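Adenosylmethionine-8-amino-7-oxononanoate aminotransferase (Methanocaldococcus jannaschii, PDB 6ZHK) probably transfers the amino group of S-adenosyl-L-methionine to 8-amino-7-oxononanoate, a pyridoxal 5'-phosphate-dependent step of biotin biosynthesis. Local coordinates at residues Cys93-Val96 / Pro97-Leu100; Leu101-Lys104 / Leu105-Thr109; Ser119-Gly122 / Ala123-Val126; Asp158-Gly161 / Ala162-Gly166. All coordinates share one frame; numbering follows the deposited sequence. Where two conformers were deposited one is given.

Contact 1: residues Cys93-Val96 / Pro97-Leu100; sequences CGNV and PSIL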
ATOM      1  N   CYS A  93      -6.937  -9.194  16.302  1.00 14.83           N
ATOM      2  CA  CYS A  93      -7.236  -8.231  17.359  1.00 15.34           C
ATOM      3  C   CYS A  93      -8.058  -7.094  16.754  1.00 14.23           C
ATOM      4  O   CYS A  93      -8.118  -6.995  15.533  1.00 15.29           O
ATOM      5  CB  CYS A  93      -6.002  -7.579  17.981  1.00 14.23           C
ATOM      6  SG  CYS A  93      -4.834  -8.792  18.670  1.00 18.48           S
ATOM      7  N   GLY A  94      -8.542  -6.188  17.610  1.00 14.54           N
ATOM      8  CA  GLY A  94      -9.152  -4.973  17.128  1.00 15.75           C
ATOM      9  C   GLY A  94      -8.546  -3.722  17.762  1.00 18.67           C
ATOM     10  O   GLY A  94      -7.706  -3.809  18.694  1.00 18.99           O
ATOM     11  N   ASN A  95      -8.953  -2.565  17.223  1.00 14.17           N
ATOM     12  CA  ASN A  95      -8.574  -1.310  17.881  1.00 16.13           C
ATOM     13  C   ASN A  95      -9.757  -0.359  17.831  1.00 17.20           C
ATOM     14  O   ASN A  95     -10.624  -0.510  16.975  1.00 14.34           O
ATOM     15  CB  ASN A  95      -7.243  -0.725  17.415  1.00 13.80           C
ATOM     16  CG  ASN A  95      -7.278  -0.192  15.992  1.00 16.34           C
ATOM     17  OD1 ASN A  95      -8.201   0.517  15.631  1.00 17.43           O
ATOM     18  ND2 ASN A  95      -6.255  -0.460  15.198  1.00 13.30           N
ATOM     19  N   VAL A  96      -9.761   0.652  18.723  1.00 16.98           N
ATOM     20  CA  VAL A  96     -10.990   1.444  18.839  1.00 16.97           C
ATOM     21  C   VAL A  96     -11.288   2.271  17.594  1.00 16.34           C
ATOM     22  O   VAL A  96     -12.435   2.302  17.141  1.00 15.96           O
ATOM     23  CB  VAL A  96     -11.010   2.318  20.106  1.00 15.67           C
ATOM     24  CG1 VAL A  96     -12.284   3.166  20.167  1.00 16.27           C
ATOM     25  CG2 VAL A  96     -10.838   1.426  21.355  1.00 17.71           C
ATOM     26  N   PRO A  97     -10.352   3.100  17.091  1.00 17.25           N
ATOM     27  CA  PRO A  97     -10.625   3.990  15.962  1.00 17.05           C
ATOM     28  C   PRO A  97     -11.106   3.224  14.728  1.00 15.40           C
ATOM     29  O   PRO A  97     -12.072   3.646  14.057  1.00 16.11           O
ATOM     30  CB  PRO A  97      -9.224   4.607  15.728  1.00 20.81           C
ATOM     31  CG  PRO A  97      -8.592   4.597  17.086  1.00 15.89           C
ATOM     32  CD  PRO A  97      -8.964   3.224  17.592  1.00 17.69           C
ATOM     33  N   SER A  98     -10.502   2.046  14.463  1.00 14.68           N
ATOM     34  CA  SER A  98     -10.905   1.304  13.272  1.00 15.08           C
ATOM     35  C   SER A  98     -12.362   0.843  13.415  1.00 17.03           C
ATOM     36  O   SER A  98     -13.079   0.770  12.421  1.00 16.31           O
ATOM     37  CB  SER A  98      -9.962   0.112  13.030  1.00 13.38           C
ATOM     38  OG  SER A  98     -10.234  -0.900  13.961  1.00 12.54           O
ATOM     39  N   ILE A  99     -12.802   0.543  14.664  1.00 15.19           N
ATOM     40  CA  ILE A  99     -14.157   0.048  14.877  1.00 15.33           C
ATOM     41  C   ILE A  99     -15.123   1.195  14.637  1.00 14.21           C
ATOM     42  O   ILE A  99     -16.183   0.998  14.011  1.00 13.12           O
ATOM     43  CB  ILE A  99     -14.329  -0.577  16.287  1.00 16.07           C
ATOM     44  CG1 ILE A  99     -13.490  -1.856  16.415  1.00 16.94           C
ATOM     45  CG2 ILE A  99     -15.799  -0.896  16.549  1.00 15.32           C
ATOM     46  CD1 ILE A  99     -13.174  -2.289  17.845  1.00 15.69           C
ATOM     47  N   LEU A 100     -14.845   2.358  15.258  1.00 15.70           N
ATOM     48  CA  LEU A 100     -15.757   3.492  15.090  1.00 16.20           C
ATOM     49  C   LEU A 100     -15.840   3.906  13.615  1.00 16.34           C
ATOM     50  O   LEU A 100     -16.894   4.211  13.068  1.00 14.85           O
ATOM     51  CB  LEU A 100     -15.251   4.666  15.934  1.00 15.01           C
ATOM     52  CG  LEU A 100     -15.111   4.413  17.438  1.00 18.61           C
ATOM     53  CD1 LEU A 100     -14.548   5.643  18.140  1.00 19.83           C
ATOM     54  CD2 LEU A 100     -16.484   4.092  18.024  1.00 22.76           C
TER
HETATM   55  O   HOH W   1     -10.730  -3.434  15.066  1.00 16.99           O

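Contact 2: residues Leu101-Lys104 / Leu105-Thr109; sequences LAKK and LVDIT. With MG (magnesium ion), chain C.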
ATOM      1  N   LEU A 101     -14.684   3.927  12.950  1.00 13.85           N
ATOM      2  CA  LEU A 101     -14.669   4.290  11.550  1.00 13.50           C
ATOM      3  C   LEU A 101     -15.400   3.252  10.683  1.00 13.96           C
ATOM      4  O   LEU A 101     -16.095   3.649   9.705  1.00 14.16           O
ATOM      5  CB  LEU A 101     -13.195   4.384  11.108  1.00 14.24           C
ATOM      6  CG  LEU A 101     -13.063   4.687   9.614  1.00 13.18           C
ATOM      7  CD1 LEU A 101     -13.777   6.019   9.256  1.00 14.65           C
ATOM      8  CD2 LEU A 101     -11.575   4.777   9.259  1.00 13.33           C
ATOM      9  N   ALA A 102     -15.314   1.947  11.025  1.00 14.36           N
ATOM     10  CA  ALA A 102     -15.934   0.958  10.129  1.00 14.56           C
ATOM     11  C   ALA A 102     -17.456   1.168  10.194  1.00 17.20           C
ATOM     12  O   ALA A 102     -18.142   1.106   9.197  1.00 15.03           O
ATOM     13  CB  ALA A 102     -15.559  -0.480  10.482  1.00 16.61           C
ATOM     14  N   LYS A 103     -17.976   1.417  11.397  1.00 15.55           N
ATOM     15  CA  LYS A 103     -19.410   1.664  11.508  1.00 17.35           C
ATOM     16  C   LYS A 103     -19.791   2.927  10.717  1.00 16.08           C
ATOM     17  O   LYS A 103     -20.808   2.954  10.035  1.00 19.42           O
ATOM     18  CB  LYS A 103     -19.791   1.781  12.979  1.00 18.54           C
ATOM     19  CG  LYS A 103     -21.265   2.188  13.207  1.00 23.75           C
ATOM     20  CD  LYS A 103     -21.699   1.938  14.659  1.00 26.31           C
ATOM     21  CE  LYS A 103     -23.058   2.529  15.010  1.00 29.14           C
ATOM     22  NZ  LYS A 103     -24.007   2.395  13.888  1.00 30.53           N
ATOM     23  N   LYS A 104     -19.001   3.990  10.809  1.00 17.14           N
ATOM     24  CA  LYS A 104     -19.362   5.193  10.072  1.00 19.52           C
ATOM     25  C   LYS A 104     -19.373   4.941   8.565  1.00 17.47           C
ATOM     26  O   LYS A 104     -20.236   5.447   7.847  1.00 17.33           O
ATOM     27  CB  LYS A 104     -18.377   6.330  10.348  1.00 21.11           C
ATOM     28  CG  LYS A 104     -18.379   6.945  11.748  1.00 26.26           C
ATOM     29  CD  LYS A 104     -19.685   7.568  12.215  1.00 33.22           C
ATOM     30  CE  LYS A 104     -19.439   8.542  13.371  1.00 36.83           C
ATOM     31  NZ  LYS A 104     -20.665   8.671  14.185  1.00 40.45           N
ATOM     32  N   LEU A 105     -18.361   4.216   8.059  1.00 14.05           N
ATOM     33  CA  LEU A 105     -18.252   3.930   6.626  1.00 15.79           C
ATOM     34  C   LEU A 105     -19.434   3.092   6.140  1.00 13.78           C
ATOM     35  O   LEU A 105     -19.960   3.396   5.086  1.00 17.10           O
ATOM     36  CB  LEU A 105     -16.928   3.204   6.322  1.00 13.57           C
ATOM     37  CG  LEU A 105     -15.711   4.123   6.378  1.00 17.60           C
ATOM     38  CD1 LEU A 105     -14.409   3.322   6.299  1.00 19.18           C
ATOM     39  CD2 LEU A 105     -15.749   5.231   5.331  1.00 19.09           C
ATOM     40  N   VAL A 106     -19.868   2.076   6.915  1.00 14.63           N
ATOM     41  CA  VAL A 106     -20.998   1.245   6.533  1.00 13.73           C
ATOM     42  C   VAL A 106     -22.249   2.132   6.472  1.00 15.28           C
ATOM     43  O   VAL A 106     -23.034   2.017   5.503  1.00 15.57           O
ATOM     44  CB  VAL A 106     -21.106   0.025   7.484  1.00 15.87           C
ATOM     45  CG1 VAL A 106     -22.450  -0.709   7.388  1.00 15.29           C
ATOM     46  CG2 VAL A 106     -19.941  -0.994   7.218  1.00 15.97           C
ATOM     47  N   ASP A 107     -22.383   2.986   7.517  1.00 19.57           N
ATOM     48  CA  ASP A 107     -23.569   3.848   7.654  1.00 21.56           C
ATOM     49  C   ASP A 107     -23.650   4.892   6.542  1.00 20.19           C
ATOM     50  O   ASP A 107     -24.751   5.234   6.147  1.00 22.75           O
ATOM     51  CB  ASP A 107     -23.670   4.502   9.044  1.00 23.43           C
ATOM     52  CG  ASP A 107     -24.026   3.510  10.136  1.00 27.95           C
ATOM     53  OD1 ASP A 107     -24.459   2.333   9.784  1.00 30.91           O
ATOM     54  OD2 ASP A 107     -23.823   3.866  11.311  1.00 27.45           O
ATOM     55  N   ILE A 108     -22.529   5.449   6.061  1.00 16.08           N
ATOM     56  CA  ILE A 108     -22.676   6.473   5.031  1.00 17.71           C
ATOM     57  C   ILE A 108     -22.700   5.909   3.621  1.00 17.83           C
ATOM     58  O   ILE A 108     -22.920   6.672   2.691  1.00 18.70           O
ATOM     59  CB  ILE A 108     -21.595   7.553   5.077  1.00 22.60           C
ATOM     60  CG1 ILE A 108     -20.214   6.913   4.977  1.00 24.64           C
ATOM     61  CG2 ILE A 108     -21.760   8.459   6.289  1.00 33.59           C
ATOM     62  CD1 ILE A 108     -19.143   7.961   4.878  1.00 32.33           C
ATOM     63  N   THR A 109     -22.400   4.621   3.448  1.00 16.99           N
ATOM     64  CA  THR A 109     -22.425   4.120   2.080  1.00 17.19           C
ATOM     65  C   THR A 109     -23.757   3.438   1.838  1.00 17.74           C
ATOM     66  O   THR A 109     -24.456   3.100   2.798  1.00 20.02           O
ATOM     67  CB  THR A 109     -21.320   3.077   1.878  1.00 15.64           C
ATOM     68  OG1 THR A 109     -21.316   2.196   3.002  1.00 13.26           O
ATOM     69  CG2 THR A 109     -19.964   3.746   1.843  1.00 12.95           C
TER
HETATM   70 MG    MG C 501     -23.378   0.806   3.690  1.00 18.03          MG
HETATM   71  O   HOH W   2     -24.916   0.067   4.956  1.00 16.41           O

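Contact 3: residues Ser119-Gly122 / Ala123-Val126; sequences SEDG and AEAV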
ATOM      1  N   SER A 119      -7.057  -1.140   4.043  1.00 14.79           N
ATOM      2  CA  SER A 119      -5.714  -1.208   3.488  1.00 13.24           C
ATOM      3  C   SER A 119      -5.172   0.224   3.464  1.00 16.39           C
ATOM      4  O   SER A 119      -5.799   1.128   4.034  1.00 14.00           O
ATOM      5  CB  SER A 119      -5.698  -1.844   2.102  1.00 16.83           C
ATOM      6  OG  SER A 119      -6.493  -1.129   1.173  1.00 15.42           O
ATOM      7  N   GLU A 120      -4.029   0.440   2.804  1.00 17.34           N
ATOM      8  CA  GLU A 120      -3.386   1.746   2.848  1.00 19.60           C
ATOM      9  C   GLU A 120      -3.622   2.562   1.586  1.00 20.60           C
ATOM     10  O   GLU A 120      -3.801   3.750   1.707  1.00 24.50           O
ATOM     11  CB  GLU A 120      -1.879   1.629   3.087  1.00 24.92           C
ATOM     12  CG  GLU A 120      -1.572   1.297   4.534  1.00 30.22           C
ATOM     13  CD  GLU A 120      -1.941  -0.107   4.969  1.00 33.99           C
ATOM     14  OE1 GLU A 120      -1.500  -1.080   4.270  1.00 37.40           O
ATOM     15  OE2 GLU A 120      -2.733  -0.213   5.951  1.00 36.44           O
ATOM     16  N   ASP A 121      -3.686   1.934   0.398  1.00 19.03           N
ATOM     17  CA  ASP A 121      -3.691   2.685  -0.861  1.00 20.17           C
ATOM     18  C   ASP A 121      -4.830   2.138  -1.718  1.00 17.15           C
ATOM     19  O   ASP A 121      -5.168   0.956  -1.586  1.00 14.81           O
ATOM     20  CB  ASP A 121      -2.388   2.478  -1.653  1.00 25.78           C
ATOM     21  CG  ASP A 121      -1.202   3.045  -0.889  1.00 40.67           C
ATOM     22  OD1 ASP A 121      -1.398   4.061  -0.180  1.00 40.66           O
ATOM     23  OD2 ASP A 121      -0.074   2.475  -0.989  1.00 47.22           O
ATOM     24  N   GLY A 122      -5.368   2.992  -2.599  1.00 15.56           N
ATOM     25  CA  GLY A 122      -6.459   2.605  -3.487  1.00 15.57           C
ATOM     26  C   GLY A 122      -6.067   1.419  -4.386  1.00 15.53           C
ATOM     27  O   GLY A 122      -6.913   0.563  -4.677  1.00 14.27           O
ATOM     28  N   ALA A 123      -4.789   1.352  -4.795  1.00 14.51           N
ATOM     29  CA  ALA A 123      -4.399   0.214  -5.620  1.00 15.04           C
ATOM     30  C   ALA A 123      -4.567  -1.084  -4.806  1.00 13.62           C
ATOM     31  O   ALA A 123      -4.941  -2.106  -5.366  1.00 15.50           O
ATOM     32  CB  ALA A 123      -2.956   0.351  -6.111  1.00 17.47           C
ATOM     33  N   GLU A 124      -4.180  -1.068  -3.516  1.00 12.81           N
ATOM     34  CA  GLU A 124      -4.327  -2.250  -2.681  1.00 13.61           C
ATOM     35  C   GLU A 124      -5.820  -2.573  -2.482  1.00 14.91           C
ATOM     36  O   GLU A 124      -6.180  -3.742  -2.438  1.00 13.66           O
ATOM     37  CB  GLU A 124      -3.754  -1.947  -1.284  0.50 13.85           C
ATOM     38  CG  GLU A 124      -2.243  -2.123  -1.082  0.50 14.19           C
ATOM     39  CD  GLU A 124      -1.631  -1.534   0.188  0.50 14.86           C
ATOM     40  OE1 GLU A 124      -2.339  -0.855   0.950  0.50 14.38           O
ATOM     41  OE2 GLU A 124      -0.412  -1.748   0.447  0.50 14.62           O
ATOM     42  N   ALA A 125      -6.666  -1.538  -2.356  1.00 12.88           N
ATOM     43  CA  ALA A 125      -8.082  -1.784  -2.161  1.00 14.52           C
ATOM     44  C   ALA A 125      -8.632  -2.540  -3.371  1.00 12.22           C
ATOM     45  O   ALA A 125      -9.464  -3.440  -3.246  1.00 13.10           O
ATOM     46  CB  ALA A 125      -8.815  -0.468  -1.999  1.00 11.80           C
ATOM     47  N   VAL A 126      -8.161  -2.173  -4.556  1.00 11.33           N
ATOM     48  CA  VAL A 126      -8.600  -2.841  -5.784  1.00 11.77           C
ATOM     49  C   VAL A 126      -8.018  -4.272  -5.859  1.00 11.39           C
ATOM     50  O   VAL A 126      -8.696  -5.214  -6.216  1.00 12.95           O
ATOM     51  CB  VAL A 126      -8.173  -1.958  -6.977  1.00 11.57           C
ATOM     52  CG1 VAL A 126      -8.145  -2.764  -8.258  1.00 12.35           C
ATOM     53  CG2 VAL A 126      -9.066  -0.744  -7.114  1.00 12.21           C
TER

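Contact 4: residues Asp158-Gly161 / Ala162-Gly166; sequences DTVG and AMSVG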
ATOM      1  N   ASP A 158      -1.057   0.804  -9.749  1.00 12.60           N
ATOM      2  CA  ASP A 158       0.157   0.398 -10.451  1.00 14.66           C
ATOM      3  C   ASP A 158       0.744  -0.939  -9.968  1.00 16.66           C
ATOM      4  O   ASP A 158       1.772  -1.365 -10.513  1.00 13.87           O
ATOM      5  CB  ASP A 158       1.282   1.426 -10.254  1.00 17.50           C
ATOM      6  CG  ASP A 158       0.897   2.815 -10.728  1.00 19.69           C
ATOM      7  OD1 ASP A 158       0.161   2.896 -11.730  1.00 22.28           O
ATOM      8  OD2 ASP A 158       1.230   3.750 -10.005  1.00 17.49           O
ATOM      9  N   THR A 159       0.154  -1.599  -8.933  1.00 14.16           N
ATOM     10  CA  THR A 159       0.614  -2.940  -8.623  1.00 15.59           C
ATOM     11  C   THR A 159       0.092  -3.927  -9.689  1.00 15.75           C
ATOM     12  O   THR A 159      -0.728  -3.574 -10.530  1.00 15.58           O
ATOM     13  CB  THR A 159       0.244  -3.296  -7.180  1.00 15.89           C
ATOM     14  OG1 THR A 159      -1.151  -2.986  -7.067  1.00 15.82           O
ATOM     15  CG2 THR A 159       0.993  -2.433  -6.196  1.00 15.86           C
ATOM     16  N   VAL A 160       0.580  -5.165  -9.660  1.00 14.04           N
ATOM     17  CA  VAL A 160       0.354  -6.059 -10.823  1.00 13.43           C
ATOM     18  C   VAL A 160      -1.137  -6.363 -11.021  1.00 13.26           C
ATOM     19  O   VAL A 160      -1.647  -6.371 -12.128  1.00 12.74           O
ATOM     20  CB  VAL A 160       1.198  -7.332 -10.671  1.00 13.39           C
ATOM     21  CG1 VAL A 160       0.805  -8.426 -11.652  1.00 12.88           C
ATOM     22  CG2 VAL A 160       2.677  -6.950 -10.864  1.00 13.50           C
ATOM     23  N   GLY A 161      -1.846  -6.664  -9.936  1.00 13.10           N
ATOM     24  CA  GLY A 161      -3.280  -6.877 -10.029  1.00 14.38           C
ATOM     25  C   GLY A 161      -4.041  -5.657 -10.532  1.00 15.37           C
ATOM     26  O   GLY A 161      -4.898  -5.792 -11.451  1.00 14.29           O
ATOM     27  N   ALA A 162      -3.704  -4.479  -9.939  1.00 15.11           N
ATOM     28  CA  ALA A 162      -4.349  -3.243 -10.402  1.00 16.84           C
ATOM     29  C   ALA A 162      -4.038  -2.978 -11.875  1.00 13.46           C
ATOM     30  O   ALA A 162      -4.907  -2.547 -12.608  1.00 13.63           O
ATOM     31  CB  ALA A 162      -3.885  -2.050  -9.544  1.00 14.09           C
ATOM     32  N   MET A 163      -2.779  -3.191 -12.285  1.00 12.91           N
ATOM     33  CA  MET A 163      -2.419  -2.924 -13.689  1.00 13.66           C
ATOM     34  C   MET A 163      -3.204  -3.883 -14.614  1.00 14.40           C
ATOM     35  O   MET A 163      -3.525  -3.491 -15.725  1.00 16.34           O
ATOM     36  CB  MET A 163      -0.913  -3.171 -13.969  1.00 14.16           C
ATOM     37  CG  MET A 163      -0.017  -2.122 -13.356  1.00 15.87           C
ATOM     38  SD  MET A 163       1.669  -2.297 -14.022  1.00 15.42           S
ATOM     39  CE  MET A 163       2.252  -3.737 -13.116  1.00 13.75           C
ATOM     40  N   SER A 164      -3.382  -5.150 -14.217  1.00 14.16           N
ATOM     41  CA  SER A 164      -4.010  -6.184 -15.074  1.00 13.47           C
ATOM     42  C   SER A 164      -5.423  -5.735 -15.432  1.00 13.17           C
ATOM     43  O   SER A 164      -5.812  -5.819 -16.596  1.00 13.69           O
ATOM     44  CB  SER A 164      -4.102  -7.572 -14.418  1.00 12.00           C
ATOM     45  OG  SER A 164      -2.778  -8.016 -14.160  1.00 14.21           O
ATOM     46  N   VAL A 165      -6.126  -5.200 -14.439  1.00 12.54           N
ATOM     47  CA  VAL A 165      -7.541  -4.916 -14.684  1.00 14.59           C
ATOM     48  C   VAL A 165      -7.714  -3.532 -15.270  1.00 16.00           C
ATOM     49  O   VAL A 165      -8.800  -3.207 -15.817  1.00 20.05           O
ATOM     50  CB  VAL A 165      -8.441  -5.120 -13.464  1.00 12.39           C
ATOM     51  CG1 VAL A 165      -8.509  -6.572 -13.004  1.00 13.53           C
ATOM     52  CG2 VAL A 165      -8.118  -4.157 -12.318  1.00 12.52           C
ATOM     53  N   GLY A 166      -6.650  -2.719 -15.136  1.00 15.92           N
ATOM     54  CA  GLY A 166      -6.667  -1.382 -15.725  1.00 17.71           C
ATOM     55  C   GLY A 166      -6.505  -1.517 -17.232  1.00 19.23           C
ATOM     56  O   GLY A 166      -6.186  -2.613 -17.737  1.00 22.81           O
TER

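Contact 1: residues Cys93-Val96 / Pro97-Leu100
Asn-95, at the N-cap position of helix 96-108, accepts from the backbone N-H of Ser-98, three residues further on, in a capping bond. From Ser-98 N to Asn-95 OD1 it measures 3.0 Å, and the donor stands nearly in line with the CG-OD1 bond (173°). The amide can fold back over the first turn because CG sits between the backbone N and the carbonyl carbon (chi1 69°). The other branch, ND2, donates to Gly-341 O, so both ends of the amide are held and its rotation is fixed. With an alanine here, Ser-98 N would probably lose its acceptor and Gly-341 O its donor, leaving the start of the helix uncapped. Water 1 joins the same two residues again: it accepts from Asn-95 N at 2.9 Å and donates to Ser-98 OG at 2.8 Å, standing where a capping box would have a direct return bond.

Val-96 begins the helix proper. Its O accepts from Leu-100 N at 3.1 Å, and the two side chains lie side by side, pointing the same way, with Val-96 CG1 3.9 Å from Leu-100 CD1. Val-96 also packs on Ile-50 of the second subunit, while Gly-94 and Asn-95 pair in parallel with a strand of that subunit, carrying the sheet across the dimer interface. Pro-97, which has no N-H to satisfy in this first turn, rests on Gln-343 and Cys-346 of helix 343-358. The linkage itself brings Pro-97 CD to 3.4 Å from Val-96 CB, tighter than usual van der Waals contact.

Contact 2: residues Leu101-Lys104 / Leu105-Thr109
Lys-103 and Asp-107 form a salt bridge between positions i and i+4 of helix 96-108, spanning one turn near its C-terminal end. The lysine starts with CB pointing away from residues 105-109, and CG is anti to the backbone N (chi1 174°), beside the carbonyl carbon. That puts Lys-103 CG 3.6 Å from Asp-107 OD2. The chain then runs extended through CD to CE, which is 4.0 Å from the same OD2, and bends at its last torsion (chi4 38°). The bend brings Lys-103 NZ to 3.0 Å from Asp-107 OD2, where it donates to the syn lone pair, on the side of the other oxygen. Lysine and aspartate side chains cross at a slant, and Lys-103 also packs on Trp-16 of the second subunit. A leucine in its place would probably leave the Asp-107 carboxylate without its positive mate on this turn.

The same turn has a second, apolar pairing: Leu-101 CG lies 3.8 Å from Leu-105 CD1. These leucines are buried, with Leu-101 against Ala-349 and Leu-353 of helix 343-358, and Leu-105 against Leu-303.

A magnesium ion sits where the helix ends. Val-106 O binds it at 2.2 Å, in keeping with the electronegative character expected of a helix C-terminus, and Thr-109 OG1, water 2, Pro-110 O and Leu-113 O complete the five ligands. Thr-109 OG1 serves twice: it lies 2.6 Å from the magnesium and, as a donor, 2.8 Å from Leu-105 O.

Contact 3: residues Ser119-Gly122 / Ala123-Val126
Glu-124 reaches back from the first turn of helix 122-140 over the end of strand 115-119 and the short loop after it, its CB 3.2 Å from Asp-121 O and its chain extended beyond CG. Two conformers were deposited, and in the one described OE1 is gripped by two backbone donors. Glu-120 N meets Glu-124 OE1 at 2.8 Å, nearly along the C-O axis; Asp-121 N comes to the same OE1 at 3.1 Å from above the carboxylate plane, 46° out of it. Asp-121 holds the N-cap position without a capping bond from its side chain, but its O accepts from Ala-125 N at 3.0 Å, and Gly-122 O accepts from Val-126 N. Gly-122 and Ala-123 are predicted to bind pyridoxal 5'-phosphate, consistent with the helix N-terminus that receives the cofactor in this fold.

The acids are crowded. Glu-120 OE1 lies 3.4 Å from Glu-124 OE1, the carboxylate planes 82° apart, and Glu-120 and Glu-124 of the second subunit bring further like charges close. If this conformer is the populated one, so many buried acids may share a proton or have a raised pKa, while the two N-H groups would help offset charge on OE1.

Contact 4: residues Asp158-Gly161 / Ala162-Gly166
This is a local contact at the N-terminal end of the short helix 160-165, beside the active-site region of a class-III aminotransferase, where the N-cap residue Thr-159 and the first helical residue Val-160 meet Met-163 and Ser-164 one turn on. Thr-159 occupies the N-cap position, but its hydroxyl makes no capping bond there; OG1 is hydrogen-bonded to Glu-127 OE2 of helix 122-140, which also accepts from Ala-162 N and so supplies part of the capping. Thr-159 O contributes to the turn through its backbone, accepting from Met-163 N at 2.7 Å with the donor nearly in line with the carbonyl (170°).

Asp-158 precedes the helix, and its carboxylate is tied to functional neighbours: OD1 is hydrogen-bonded to the hydroxyls of Tyr-155, predicted to bind substrate, and Tyr-25, predicted to help recognise it, and OD2 to Gly-336 N of the second subunit. Met-163 curls back along the Asp-158 carbonyl oxygen. Met-163 CG comes to 3.4 Å and SD to 3.6 Å from Asp-158 O. A bend at the last torsion (chi3 -76°) carries the methyl across to the valine, with Met-163 CE 3.9 Å from Val-160 CG2.

Val-160 O is held by two donors of one residue, which approach from opposite faces of the carbonyl plane: Ser-164 N at 3.0 Å and Ser-164 OG at 2.8 Å, the hydroxyl tilted 33° out of that plane.

How the contacts relate
The contacts follow one another along the chain and fall into two pairs. Contacts 1 and 2 share helix 96-108, their centres 13 Å apart; contact 1 caps its start and contact 2 closes its end. Strand 115-119, an outermost strand of the large mixed sheet within this chain, then leads into contact 3 at the start of helix 122-140. Contact 4, beyond strand 147-151, has its centre 11 Å from that of contact 3 and packs on it, Ala-123 CB lying 3.9 Å from Thr-159 OG1. All four touch the second subunit; only contacts 3 and 4 lie by the predicted cofactor and substrate sites, which are thus near the homodimer interface.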